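Local coordinates for protein Sodium/sialic acid symporter SiaT (Proteus mirabilis, PDB 5NV9) that couples the inward sodium gradient to uptake of the sialic acid N-acetylneuraminic acid across the bacterial inner membrane, moving two sodium ions with each sugar, at residues Gly16-Met21 with Ala339-Ile344; Leu22-Tyr27 with Ile179-Ile184; Ile138-Thr143 with Val160-Leu165. All blocks are in the same frame, centred on the assembly; numbering follows the deposited sequence.

Contact 1: residues Gly16-Met21 with Ala339-Ile344. With NA (sodium ion), chain B; NA (sodium ion), chain C.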
ATOM      1  N   GLY A  16      23.480  -9.392   0.236  1.00 28.84           N
ATOM      2  CA  GLY A  16      23.777  -8.560   1.391  1.00 28.87           C
ATOM      3  C   GLY A  16      22.541  -7.840   1.935  1.00 26.30           C
ATOM      4  O   GLY A  16      22.314  -7.790   3.164  1.00 25.45           O
ATOM      5  N   TYR A  17      21.776  -7.248   1.037  1.00 24.20           N
ATOM      6  CA  TYR A  17      20.532  -6.590   1.420  1.00 25.27           C
ATOM      7  C   TYR A  17      19.556  -7.579   2.114  1.00 24.77           C
ATOM      8  O   TYR A  17      18.976  -7.304   3.185  1.00 23.75           O
ATOM      9  CB  TYR A  17      19.819  -6.022   0.197  1.00 26.17           C
ATOM     10  CG  TYR A  17      18.270  -5.934   0.413  1.00 22.37           C
ATOM     11  CD1 TYR A  17      17.709  -4.885   1.134  1.00 23.04           C
ATOM     12  CD2 TYR A  17      17.440  -6.892  -0.065  1.00 22.21           C
ATOM     13  CE1 TYR A  17      16.337  -4.785   1.328  1.00 23.77           C
ATOM     14  CE2 TYR A  17      16.038  -6.817   0.125  1.00 25.09           C
ATOM     15  CZ  TYR A  17      15.494  -5.771   0.845  1.00 22.29           C
ATOM     16  OH  TYR A  17      14.137  -5.672   1.060  1.00 24.78           O
ATOM     17  N   LEU A  18      19.387  -8.743   1.504  1.00 24.82           N
ATOM     18  CA  LEU A  18      18.511  -9.800   2.085  1.00 24.30           C
ATOM     19  C   LEU A  18      18.964 -10.306   3.460  1.00 23.56           C
ATOM     20  O   LEU A  18      18.128 -10.529   4.362  1.00 27.26           O
ATOM     21  CB  LEU A  18      18.372 -10.951   1.111  1.00 23.14           C
ATOM     22  CG  LEU A  18      17.688 -10.677  -0.212  1.00 23.69           C
ATOM     23  CD1 LEU A  18      17.759 -11.865  -1.179  1.00 22.83           C
ATOM     24  CD2 LEU A  18      16.206 -10.348   0.029  1.00 26.06           C
ATOM     25  N   ALA A  19      20.281 -10.483   3.637  1.00 24.74           N
ATOM     26  CA  ALA A  19      20.845 -10.885   4.890  1.00 22.83           C
ATOM     27  C   ALA A  19      20.646  -9.794   5.922  1.00 24.56           C
ATOM     28  O   ALA A  19      20.436 -10.072   7.094  1.00 24.99           O
ATOM     29  CB  ALA A  19      22.327 -11.176   4.716  1.00 24.57           C
ATOM     30  N   ALA A  20      20.731  -8.527   5.512  1.00 22.50           N
ATOM     31  CA  ALA A  20      20.544  -7.439   6.458  1.00 22.70           C
ATOM     32  C   ALA A  20      19.090  -7.406   6.991  1.00 22.81           C
ATOM     33  O   ALA A  20      18.835  -7.038   8.146  1.00 25.13           O
ATOM     34  CB  ALA A  20      20.848  -6.100   5.756  1.00 23.49           C
HETATM   35  N   MSE A  21      18.138  -7.737   6.133  1.00 23.00           N
HETATM   36  CA  MSE A  21      16.691  -7.746   6.498  1.00 23.80           C
HETATM   37  C   MSE A  21      16.435  -8.855   7.478  1.00 23.95           C
HETATM   38  O   MSE A  21      15.817  -8.629   8.508  1.00 23.08           O
HETATM   39  CB  MSE A  21      15.790  -7.932   5.283  1.00 23.64           C
HETATM   40  CG  MSE A  21      15.719  -6.789   4.271  1.00 25.18           C
HETATM   41 SE   MSE A  21      15.679  -4.965   5.010  1.00 30.90          SE
HETATM   42  CE  MSE A  21      17.586  -4.546   5.268  1.00 27.04           C
ATOM     43  N   ALA A 339      10.988  -2.123  -2.081  1.00 20.41           N
ATOM     44  CA  ALA A 339       9.606  -1.610  -2.325  1.00 20.42           C
ATOM     45  C   ALA A 339       8.536  -2.700  -2.138  1.00 21.15           C
ATOM     46  O   ALA A 339       7.493  -2.483  -1.509  1.00 20.85           O
ATOM     47  CB  ALA A 339       9.482  -0.940  -3.677  1.00 20.36           C
ATOM     48  N   ALA A 340       8.802  -3.877  -2.678  1.00 19.58           N
ATOM     49  CA  ALA A 340       7.905  -5.022  -2.565  1.00 18.53           C
ATOM     50  C   ALA A 340       7.774  -5.527  -1.107  1.00 19.32           C
ATOM     51  O   ALA A 340       6.656  -5.615  -0.556  1.00 18.73           O
ATOM     52  CB  ALA A 340       8.420  -6.090  -3.452  1.00 17.55           C
ATOM     53  N   GLN A 341       8.917  -5.828  -0.477  1.00 19.15           N
ATOM     54  CA  GLN A 341       8.980  -6.399   0.851  1.00 18.91           C
ATOM     55  C   GLN A 341       8.493  -5.521   1.997  1.00 18.03           C
ATOM     56  O   GLN A 341       7.918  -6.015   2.924  1.00 16.47           O
ATOM     57  CB  GLN A 341      10.396  -6.887   1.121  1.00 21.37           C
ATOM     58  CG  GLN A 341      10.742  -8.083   0.238  1.00 22.06           C
ATOM     59  CD  GLN A 341      12.165  -8.579   0.398  1.00 23.72           C
ATOM     60  OE1 GLN A 341      13.109  -7.793   0.514  1.00 22.69           O
ATOM     61  NE2 GLN A 341      12.334  -9.927   0.378  1.00 24.38           N
ATOM     62  N   SER A 342       8.733  -4.220   1.956  1.00 16.39           N
ATOM     63  CA  SER A 342       8.219  -3.383   2.941  1.00 17.19           C
ATOM     64  C   SER A 342       6.659  -3.374   2.911  1.00 18.39           C
ATOM     65  O   SER A 342       6.038  -3.116   3.894  1.00 18.49           O
ATOM     66  CB  SER A 342       8.748  -1.952   2.740  1.00 18.89           C
ATOM     67  OG  SER A 342       8.556  -1.527   1.399  1.00 22.41           O
ATOM     68  N   SER A 343       6.062  -3.606   1.764  1.00 17.78           N
ATOM     69  CA  SER A 343       4.576  -3.643   1.645  1.00 19.43           C
ATOM     70  C   SER A 343       4.033  -5.012   2.045  1.00 19.23           C
ATOM     71  O   SER A 343       3.037  -5.108   2.792  1.00 19.97           O
ATOM     72  CB  SER A 343       4.182  -3.273   0.193  1.00 18.63           C
ATOM     73  OG  SER A 343       4.467  -1.878  -0.035  1.00 18.70           O
ATOM     74  N   ILE A 344       4.737  -6.064   1.592  1.00 20.04           N
ATOM     75  CA  ILE A 344       4.391  -7.430   1.964  1.00 22.17           C
ATOM     76  C   ILE A 344       4.469  -7.672   3.517  1.00 23.05           C
ATOM     77  O   ILE A 344       3.533  -8.269   4.142  1.00 22.14           O
ATOM     78  CB  ILE A 344       5.238  -8.459   1.254  1.00 21.17           C
ATOM     79  CG1 ILE A 344       4.933  -8.447  -0.243  1.00 22.63           C
ATOM     80  CG2 ILE A 344       5.009  -9.860   1.812  1.00 21.46           C
ATOM     81  CD1 ILE A 344       5.939  -9.254  -1.020  1.00 24.36           C
TER
HETATM   82 NA    NA B 501       6.679  -1.006   0.024  1.00 19.19          NA
HETATM   83 NA    NA C 502       6.442  -3.122   6.211  1.00 38.95          NA
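Behind the sodium sites of the transporter, Tyr17 of the first transmembrane helix meets Gln341 on helix 328-361, the helix that supplies ligands to both bound ions. The phenol OH of Tyr17 donates a hydrogen bond to Gln341 OE1; the refined separation of 2.4 Å is very short, and its exact value is doubtful. The amide oxygen lies at the edge of the tyrosine ring, in its plane, with Tyr17 CE2 3.1 Å from Gln341 OE1. Ring and amide planes differ by 32°, and the two side chains run past each other in opposite senses. Two features of Gln341 allow this: CG stands anti to the carbonyl carbon (chi1 -68°), and the chain is extended beyond it. The Leu18 and Gln341 side chains cross at about a right angle, with Leu18 CD2 3.9 Å from Gln341 NE2; that amide nitrogen is hydrogen-bonded to Ile162 O of helix 155-203. All three touching residues are buried.

In the LeuT fold adopted here, the same turn of helix 328-361 places the metal ligands on other sides. Ala339 O (2.3 Å), Ser342 OG and Ser343 OG bind the sodium of chain B, with Ala56 O and Leu59 O completing the conserved Na2 site. Ser342 O, 2.4 Å from the sodium of chain C, contributes to the Na3 site instead, so that one serine serves both ions. Gln185 NE2 is a second hydrogen-bond partner of Tyr17 OH, and the ring also packs on Ala334, Phe337 and Ala338.

Contact 2: residues Leu22-Tyr27 with Ile179-Ile184. With NA (sodium ion), chain C.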
ATOM      1  N   LEU A  22      16.922 -10.067   7.213  1.00 25.63           N
ATOM      2  CA  LEU A  22      16.831 -11.154   8.199  1.00 24.90           C
ATOM      3  C   LEU A  22      17.502 -10.856   9.532  1.00 26.77           C
ATOM      4  O   LEU A  22      17.008 -11.228  10.605  1.00 26.06           O
ATOM      5  CB  LEU A  22      17.404 -12.465   7.609  1.00 29.71           C
ATOM      6  CG  LEU A  22      16.577 -13.103   6.468  1.00 32.05           C
ATOM      7  CD1 LEU A  22      17.430 -14.006   5.546  1.00 32.49           C
ATOM      8  CD2 LEU A  22      15.381 -13.829   7.036  1.00 32.08           C
ATOM      9  N   LEU A  23      18.628 -10.154   9.505  1.00 30.30           N
ATOM     10  CA  LEU A  23      19.329  -9.871  10.763  1.00 30.56           C
ATOM     11  C   LEU A  23      18.557  -8.870  11.642  1.00 30.09           C
ATOM     12  O   LEU A  23      18.492  -9.030  12.873  1.00 28.08           O
ATOM     13  CB  LEU A  23      20.741  -9.403  10.475  1.00 31.95           C
ATOM     14  CG  LEU A  23      21.752 -10.478   9.994  1.00 31.25           C
ATOM     15  CD1 LEU A  23      22.906  -9.759   9.341  1.00 30.30           C
ATOM     16  CD2 LEU A  23      22.258 -11.284  11.178  1.00 33.98           C
ATOM     17  N   VAL A  24      17.994  -7.829  11.032  1.00 26.55           N
ATOM     18  CA  VAL A  24      17.046  -6.954  11.746  1.00 27.96           C
ATOM     19  C   VAL A  24      15.898  -7.768  12.420  1.00 27.95           C
ATOM     20  O   VAL A  24      15.620  -7.612  13.614  1.00 27.50           O
ATOM     21  CB  VAL A  24      16.443  -5.870  10.822  1.00 24.90           C
ATOM     22  CG1 VAL A  24      15.417  -5.064  11.585  1.00 23.78           C
ATOM     23  CG2 VAL A  24      17.545  -4.957  10.324  1.00 25.98           C
ATOM     24  N   GLY A  25      15.271  -8.666  11.667  1.00 28.05           N
ATOM     25  CA  GLY A  25      14.251  -9.592  12.233  1.00 27.93           C
ATOM     26  C   GLY A  25      14.693 -10.401  13.458  1.00 28.06           C
ATOM     27  O   GLY A  25      13.960 -10.525  14.465  1.00 25.86           O
ATOM     28  N   VAL A  26      15.865 -11.002  13.364  1.00 32.39           N
ATOM     29  CA  VAL A  26      16.452 -11.761  14.492  1.00 32.89           C
ATOM     30  C   VAL A  26      16.648 -10.851  15.707  1.00 31.21           C
ATOM     31  O   VAL A  26      16.329 -11.232  16.805  1.00 36.48           O
ATOM     32  CB  VAL A  26      17.813 -12.394  14.105  1.00 33.08           C
ATOM     33  CG1 VAL A  26      18.494 -13.038  15.328  1.00 33.99           C
ATOM     34  CG2 VAL A  26      17.625 -13.418  12.992  1.00 32.30           C
ATOM     35  N   TYR A  27      17.173  -9.648  15.500  1.00 30.51           N
ATOM     36  CA  TYR A  27      17.409  -8.677  16.561  1.00 29.83           C
ATOM     37  C   TYR A  27      16.090  -8.331  17.329  1.00 29.76           C
ATOM     38  O   TYR A  27      16.017  -8.328  18.564  1.00 24.79           O
ATOM     39  CB  TYR A  27      18.124  -7.432  15.940  1.00 31.39           C
ATOM     40  CG  TYR A  27      18.376  -6.308  16.913  1.00 34.56           C
ATOM     41  CD1 TYR A  27      19.621  -6.138  17.542  1.00 40.65           C
ATOM     42  CD2 TYR A  27      17.356  -5.441  17.255  1.00 33.54           C
ATOM     43  CE1 TYR A  27      19.817  -5.111  18.469  1.00 43.21           C
ATOM     44  CE2 TYR A  27      17.542  -4.425  18.161  1.00 38.19           C
ATOM     45  CZ  TYR A  27      18.760  -4.253  18.760  1.00 42.84           C
ATOM     46  OH  TYR A  27      18.860  -3.226  19.661  1.00 51.29           O
ATOM     47  N   ILE A 179       8.762  -2.527  11.102  1.00 17.32           N
ATOM     48  CA  ILE A 179       8.937  -1.090  10.971  1.00 19.08           C
ATOM     49  C   ILE A 179      10.420  -0.746  10.693  1.00 20.00           C
ATOM     50  O   ILE A 179      10.756   0.020   9.784  1.00 21.60           O
ATOM     51  CB  ILE A 179       8.433  -0.413  12.213  1.00 17.22           C
ATOM     52  CG1 ILE A 179       6.900  -0.365  12.164  1.00 20.42           C
ATOM     53  CG2 ILE A 179       9.045   0.989  12.367  1.00 18.75           C
ATOM     54  CD1 ILE A 179       6.282   0.080  13.487  1.00 19.55           C
ATOM     55  N   TRP A 180      11.319  -1.349  11.430  1.00 20.32           N
ATOM     56  CA  TRP A 180      12.749  -1.017  11.208  1.00 20.09           C
ATOM     57  C   TRP A 180      13.335  -1.529   9.877  1.00 21.20           C
ATOM     58  O   TRP A 180      14.073  -0.769   9.239  1.00 25.47           O
ATOM     59  CB  TRP A 180      13.555  -1.408  12.399  1.00 20.33           C
ATOM     60  CG  TRP A 180      13.311  -0.530  13.596  1.00 20.70           C
ATOM     61  CD1 TRP A 180      12.748  -0.927  14.763  1.00 20.64           C
ATOM     62  CD2 TRP A 180      13.618   0.869  13.763  1.00 20.43           C
ATOM     63  NE1 TRP A 180      12.668   0.111  15.632  1.00 21.32           N
ATOM     64  CE2 TRP A 180      13.195   1.227  15.057  1.00 20.53           C
ATOM     65  CE3 TRP A 180      14.222   1.835  12.967  1.00 20.06           C
ATOM     66  CZ2 TRP A 180      13.338   2.501  15.563  1.00 21.61           C
ATOM     67  CZ3 TRP A 180      14.372   3.089  13.473  1.00 19.95           C
ATOM     68  CH2 TRP A 180      13.964   3.411  14.753  1.00 21.26           C
ATOM     69  N   THR A 181      12.948  -2.720   9.411  1.00 20.43           N
ATOM     70  CA  THR A 181      13.131  -3.070   8.005  1.00 22.75           C
ATOM     71  C   THR A 181      12.510  -2.099   6.967  1.00 23.17           C
ATOM     72  O   THR A 181      13.143  -1.815   5.928  1.00 20.56           O
ATOM     73  CB  THR A 181      12.683  -4.520   7.660  1.00 22.38           C
ATOM     74  OG1 THR A 181      11.316  -4.696   7.989  1.00 20.39           O
ATOM     75  CG2 THR A 181      13.538  -5.558   8.409  1.00 23.74           C
ATOM     76  N   ASP A 182      11.269  -1.650   7.227  1.00 24.42           N
ATOM     77  CA  ASP A 182      10.604  -0.639   6.420  1.00 22.21           C
ATOM     78  C   ASP A 182      11.399   0.659   6.319  1.00 20.61           C
ATOM     79  O   ASP A 182      11.377   1.278   5.270  1.00 17.76           O
ATOM     80  CB  ASP A 182       9.194  -0.224   6.910  1.00 20.78           C
ATOM     81  CG  ASP A 182       8.117  -1.231   6.620  1.00 23.01           C
ATOM     82  OD1 ASP A 182       8.351  -2.192   5.872  1.00 19.51           O
ATOM     83  OD2 ASP A 182       6.978  -1.073   7.192  1.00 21.08           O
ATOM     84  N   VAL A 183      12.077   1.061   7.388  1.00 21.15           N
ATOM     85  CA  VAL A 183      12.840   2.313   7.415  1.00 21.01           C
ATOM     86  C   VAL A 183      13.998   2.185   6.461  1.00 21.00           C
ATOM     87  O   VAL A 183      14.289   3.105   5.669  1.00 19.42           O
ATOM     88  CB  VAL A 183      13.348   2.675   8.835  1.00 23.12           C
ATOM     89  CG1 VAL A 183      14.333   3.848   8.842  1.00 24.74           C
ATOM     90  CG2 VAL A 183      12.195   2.967   9.779  1.00 22.57           C
ATOM     91  N   ILE A 184      14.645   1.032   6.489  1.00 21.71           N
ATOM     92  CA  ILE A 184      15.817   0.804   5.631  1.00 19.75           C
ATOM     93  C   ILE A 184      15.304   0.702   4.190  1.00 20.62           C
ATOM     94  O   ILE A 184      15.906   1.246   3.254  1.00 23.01           O
ATOM     95  CB  ILE A 184      16.567  -0.509   6.009  1.00 21.55           C
ATOM     96  CG1 ILE A 184      17.153  -0.430   7.434  1.00 23.33           C
ATOM     97  CG2 ILE A 184      17.667  -0.840   4.982  1.00 19.83           C
ATOM     98  CD1 ILE A 184      17.469  -1.803   8.025  1.00 24.05           C
TER
HETATM   99 NA    NA C 502       6.442  -3.122   6.211  1.00 38.95          NA
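The indole of Trp180 is turned from Val24 and meets the ring of Phe28, the two planes inclined by only about 10°; Ala49 and Pro46 also touch this side chain. What Trp180 gives to the contact is its CB, 4.2 Å from Val24 CG1. The second flat group, the carboxylate of Asp182, leaves the helix in another direction, also away from 22-27: OD1 and OD2 both hold the sodium of chain C, with Asp182 OD2 at 2.3 Å from the ion.

The interface with 22-27 itself is apolar and centred on Val24, which accounts for nearly half of the 148 Å² buried. Its two methyls divide the work. CG1, anti to the backbone N, lies 3.7 Å from Thr181 CG2, and the two branched side chains cross obliquely. CG2, beside the backbone N, meets Ile184 CD1 tip to tip at 3.9 Å. Thr181 presents its methyl because OG1 sits between the backbone N and the carbonyl carbon (chi1 58°), where it is hydrogen-bonded to Gly177 O, with Val178 O as a further partner. The hydroxyl is therefore satisfied within its own helix.

The segments run antiparallel, with axes 9.6 Å apart at closest and 152° between their directions; Val24 and Thr181 are the nearest pair, their CA atoms 6.7 Å apart. One face of helix segment 179-184 thus packs on the first transmembrane helix while Asp182 points inward, where Ser342 O, Ser345 OG and Ser346 OG join it around the ion. Together they form the Na3 site, the second sodium position found in this LeuT-fold symporter besides the Na2 site conserved in its family.

Contact 3: residues Ile138-Thr143 with Val160-Leu165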
ATOM      1  N   ILE A 138      -0.345  -9.883  -5.642  1.00 25.24           N
ATOM      2  CA  ILE A 138      -0.155  -8.959  -6.737  1.00 27.89           C
ATOM      3  C   ILE A 138       1.213  -8.310  -6.708  1.00 28.30           C
ATOM      4  O   ILE A 138       1.856  -8.185  -7.763  1.00 26.09           O
ATOM      5  CB  ILE A 138      -1.300  -7.936  -6.817  1.00 31.34           C
ATOM      6  CG1 ILE A 138      -2.575  -8.678  -7.264  1.00 36.21           C
ATOM      7  CG2 ILE A 138      -1.002  -6.870  -7.860  1.00 34.28           C
ATOM      8  CD1 ILE A 138      -3.837  -7.849  -7.408  1.00 39.25           C
ATOM      9  N   ILE A 139       1.655  -7.893  -5.512  1.00 26.96           N
ATOM     10  CA  ILE A 139       2.907  -7.180  -5.356  1.00 24.64           C
ATOM     11  C   ILE A 139       4.028  -8.155  -5.785  1.00 25.45           C
ATOM     12  O   ILE A 139       4.975  -7.777  -6.421  1.00 23.81           O
ATOM     13  CB  ILE A 139       3.149  -6.671  -3.933  1.00 22.26           C
ATOM     14  CG1 ILE A 139       2.374  -5.369  -3.706  1.00 25.62           C
ATOM     15  CG2 ILE A 139       4.624  -6.382  -3.719  1.00 22.95           C
ATOM     16  CD1 ILE A 139       2.311  -4.947  -2.248  1.00 23.37           C
ATOM     17  N   THR A 140       3.907  -9.398  -5.347  1.00 25.47           N
ATOM     18  CA  THR A 140       4.889 -10.433  -5.617  1.00 25.60           C
ATOM     19  C   THR A 140       4.936 -10.816  -7.116  1.00 26.69           C
ATOM     20  O   THR A 140       6.002 -10.919  -7.721  1.00 23.87           O
ATOM     21  CB  THR A 140       4.579 -11.609  -4.688  1.00 24.41           C
ATOM     22  OG1 THR A 140       4.643 -11.136  -3.347  1.00 23.65           O
ATOM     23  CG2 THR A 140       5.519 -12.738  -4.902  1.00 27.66           C
ATOM     24  N   TYR A 141       3.765 -10.980  -7.704  1.00 28.78           N
ATOM     25  CA  TYR A 141       3.583 -11.196  -9.134  1.00 29.71           C
ATOM     26  C   TYR A 141       4.217 -10.139 -10.004  1.00 31.98           C
ATOM     27  O   TYR A 141       4.986 -10.515 -10.890  1.00 32.04           O
ATOM     28  CB  TYR A 141       2.083 -11.354  -9.454  1.00 34.07           C
ATOM     29  CG  TYR A 141       1.794 -11.571 -10.933  1.00 39.55           C
ATOM     30  CD1 TYR A 141       2.243 -12.704 -11.581  1.00 43.92           C
ATOM     31  CD2 TYR A 141       1.072 -10.648 -11.663  1.00 46.39           C
ATOM     32  CE1 TYR A 141       1.994 -12.910 -12.933  1.00 47.21           C
ATOM     33  CE2 TYR A 141       0.807 -10.846 -13.009  1.00 51.85           C
ATOM     34  CZ  TYR A 141       1.275 -11.984 -13.635  1.00 52.46           C
ATOM     35  OH  TYR A 141       1.019 -12.204 -14.969  1.00 66.76           O
ATOM     36  N   LEU A 142       3.929  -8.841  -9.763  1.00 29.12           N
ATOM     37  CA  LEU A 142       4.532  -7.761 -10.526  1.00 32.43           C
ATOM     38  C   LEU A 142       6.067  -7.725 -10.411  1.00 31.95           C
ATOM     39  O   LEU A 142       6.734  -7.496 -11.387  1.00 29.06           O
ATOM     40  CB  LEU A 142       4.066  -6.388 -10.091  1.00 32.44           C
ATOM     41  CG  LEU A 142       2.617  -6.007 -10.121  1.00 41.74           C
ATOM     42  CD1 LEU A 142       2.569  -4.499  -9.852  1.00 44.64           C
ATOM     43  CD2 LEU A 142       1.971  -6.371 -11.443  1.00 45.01           C
ATOM     44  N   THR A 143       6.595  -7.938  -9.208  1.00 27.24           N
ATOM     45  CA  THR A 143       8.022  -7.916  -8.975  1.00 27.54           C
ATOM     46  C   THR A 143       8.687  -9.001  -9.816  1.00 25.00           C
ATOM     47  O   THR A 143       9.720  -8.762 -10.449  1.00 23.73           O
ATOM     48  CB  THR A 143       8.305  -8.101  -7.452  1.00 27.55           C
ATOM     49  OG1 THR A 143       7.507  -7.181  -6.708  1.00 26.59           O
ATOM     50  CG2 THR A 143       9.753  -7.934  -7.074  1.00 28.13           C
ATOM     51  N   VAL A 160      10.735 -17.378  -3.678  1.00 28.35           N
ATOM     52  CA  VAL A 160      11.348 -17.765  -2.414  1.00 27.38           C
ATOM     53  C   VAL A 160      12.093 -16.556  -1.857  1.00 26.99           C
ATOM     54  O   VAL A 160      11.979 -16.256  -0.680  1.00 25.98           O
ATOM     55  CB  VAL A 160      12.342 -18.900  -2.551  1.00 25.71           C
ATOM     56  CG1 VAL A 160      13.136 -19.009  -1.279  1.00 27.20           C
ATOM     57  CG2 VAL A 160      11.628 -20.213  -2.789  1.00 29.88           C
ATOM     58  N   LEU A 161      12.893 -15.918  -2.709  1.00 27.22           N
ATOM     59  CA  LEU A 161      13.635 -14.701  -2.346  1.00 29.40           C
ATOM     60  C   LEU A 161      12.761 -13.474  -2.012  1.00 26.89           C
ATOM     61  O   LEU A 161      13.040 -12.730  -1.048  1.00 26.97           O
ATOM     62  CB  LEU A 161      14.605 -14.338  -3.460  1.00 29.54           C
ATOM     63  CG  LEU A 161      15.744 -15.331  -3.746  1.00 28.75           C
ATOM     64  CD1 LEU A 161      16.629 -14.686  -4.751  1.00 29.12           C
ATOM     65  CD2 LEU A 161      16.553 -15.654  -2.505  1.00 30.55           C
ATOM     66  N   ILE A 162      11.734 -13.223  -2.801  1.00 25.37           N
ATOM     67  CA  ILE A 162      10.871 -12.064  -2.520  1.00 25.89           C
ATOM     68  C   ILE A 162       9.951 -12.297  -1.310  1.00 29.08           C
ATOM     69  O   ILE A 162       9.854 -11.450  -0.398  1.00 28.51           O
ATOM     70  CB  ILE A 162       9.985 -11.675  -3.733  1.00 24.59           C
ATOM     71  CG1 ILE A 162      10.835 -11.229  -4.920  1.00 22.37           C
ATOM     72  CG2 ILE A 162       9.038 -10.547  -3.372  1.00 25.70           C
ATOM     73  CD1 ILE A 162      10.129 -11.374  -6.240  1.00 22.70           C
ATOM     74  N   SER A 163       9.264 -13.441  -1.324  1.00 31.59           N
ATOM     75  CA  SER A 163       8.137 -13.680  -0.444  1.00 31.15           C
ATOM     76  C   SER A 163       8.534 -14.520   0.783  1.00 28.88           C
ATOM     77  O   SER A 163       8.289 -14.126   1.937  1.00 29.06           O
ATOM     78  CB  SER A 163       6.976 -14.302  -1.256  1.00 34.87           C
ATOM     79  OG  SER A 163       5.725 -13.940  -0.670  1.00 46.56           O
ATOM     80  N   LEU A 164       9.194 -15.643   0.568  1.00 29.43           N
ATOM     81  CA  LEU A 164       9.449 -16.548   1.685  1.00 32.88           C
ATOM     82  C   LEU A 164      10.369 -15.891   2.714  1.00 30.09           C
ATOM     83  O   LEU A 164      10.126 -15.900   3.912  1.00 31.20           O
ATOM     84  CB  LEU A 164      10.004 -17.872   1.167  1.00 36.28           C
ATOM     85  CG  LEU A 164       9.557 -19.078   1.987  1.00 47.02           C
ATOM     86  CD1 LEU A 164       9.919 -20.336   1.214  1.00 52.03           C
ATOM     87  CD2 LEU A 164      10.147 -19.094   3.395  1.00 48.90           C
ATOM     88  N   LEU A 165      11.432 -15.296   2.227  1.00 31.67           N
ATOM     89  CA  LEU A 165      12.348 -14.583   3.070  1.00 31.38           C
ATOM     90  C   LEU A 165      11.684 -13.445   3.842  1.00 29.52           C
ATOM     91  O   LEU A 165      11.988 -13.239   5.031  1.00 26.36           O
ATOM     92  CB  LEU A 165      13.541 -14.041   2.257  1.00 32.62           C
ATOM     93  CG  LEU A 165      14.592 -15.073   1.841  1.00 35.69           C
ATOM     94  CD1 LEU A 165      15.830 -14.327   1.361  1.00 37.94           C
ATOM     95  CD2 LEU A 165      14.949 -16.047   2.963  1.00 35.73           C
TER
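Apolar contact comes from Ile162, which packs against both Thr143 and Thr140. The closest approach is Ile162 CD1 to Thr143 CG2, 3.6 Å, these side chains sliding past each other in opposite directions. Thr143 CG2 stands anti to the backbone N (chi1 -50° for OG1), which brings the methyl to the isoleucine and turns the hydroxyl back along its own helix. A looser approach joins Ile162 CG2 and Thr140 CG2, 4.4 Å apart.

The polar groups bond apart from one another. Thr143 OG1 donates to Ile139 O at 2.6 Å, with a C=O...O angle of 153° and a tilt of 25° from the carbonyl plane; Thr143 N reaches that oxygen from the opposite face. Ser61 OG of helix 61-73 hydrogen-bonds to both oxygens. Thr140 OG1 and Ser163 OG come no nearer than 4.0 Å, the first bonded to Val136 O and the second to Ser389 OG.

As for the backbones, the axes pass 10.3 Å apart, nearly antiparallel, and the 160-165 helix has a pi-type turn closed by Leu165 N to Val160 O. With every touching residue buried and the hydroxyls bonded to other partners, cohesion between these helices here rests on methyl packing.

Along the chain the six segments come in the order 16-21, 22-27, 138-143, 160-165, 179-184 and 339-344, so contact 3 falls within the span of contact 2, and both within that of contact 1. Contacts 1 and 2 share helix 8-29 and lie about 8 Å apart between centres, with Met21 CE 3.7 Å from Ile184 CG2; both supply ligands to the Na3 sodium. Contact 3 sits about 10 Å from contact 1 and about 17 Å from contact 2 between centres, sharing helix 155-203 with the latter. Helix 328-361, which carries ligands of both sodium sites, touches helix 8-29 through Tyr17, helix 118-151 through Ile139 and Thr140, and helix 155-203 through Ile162.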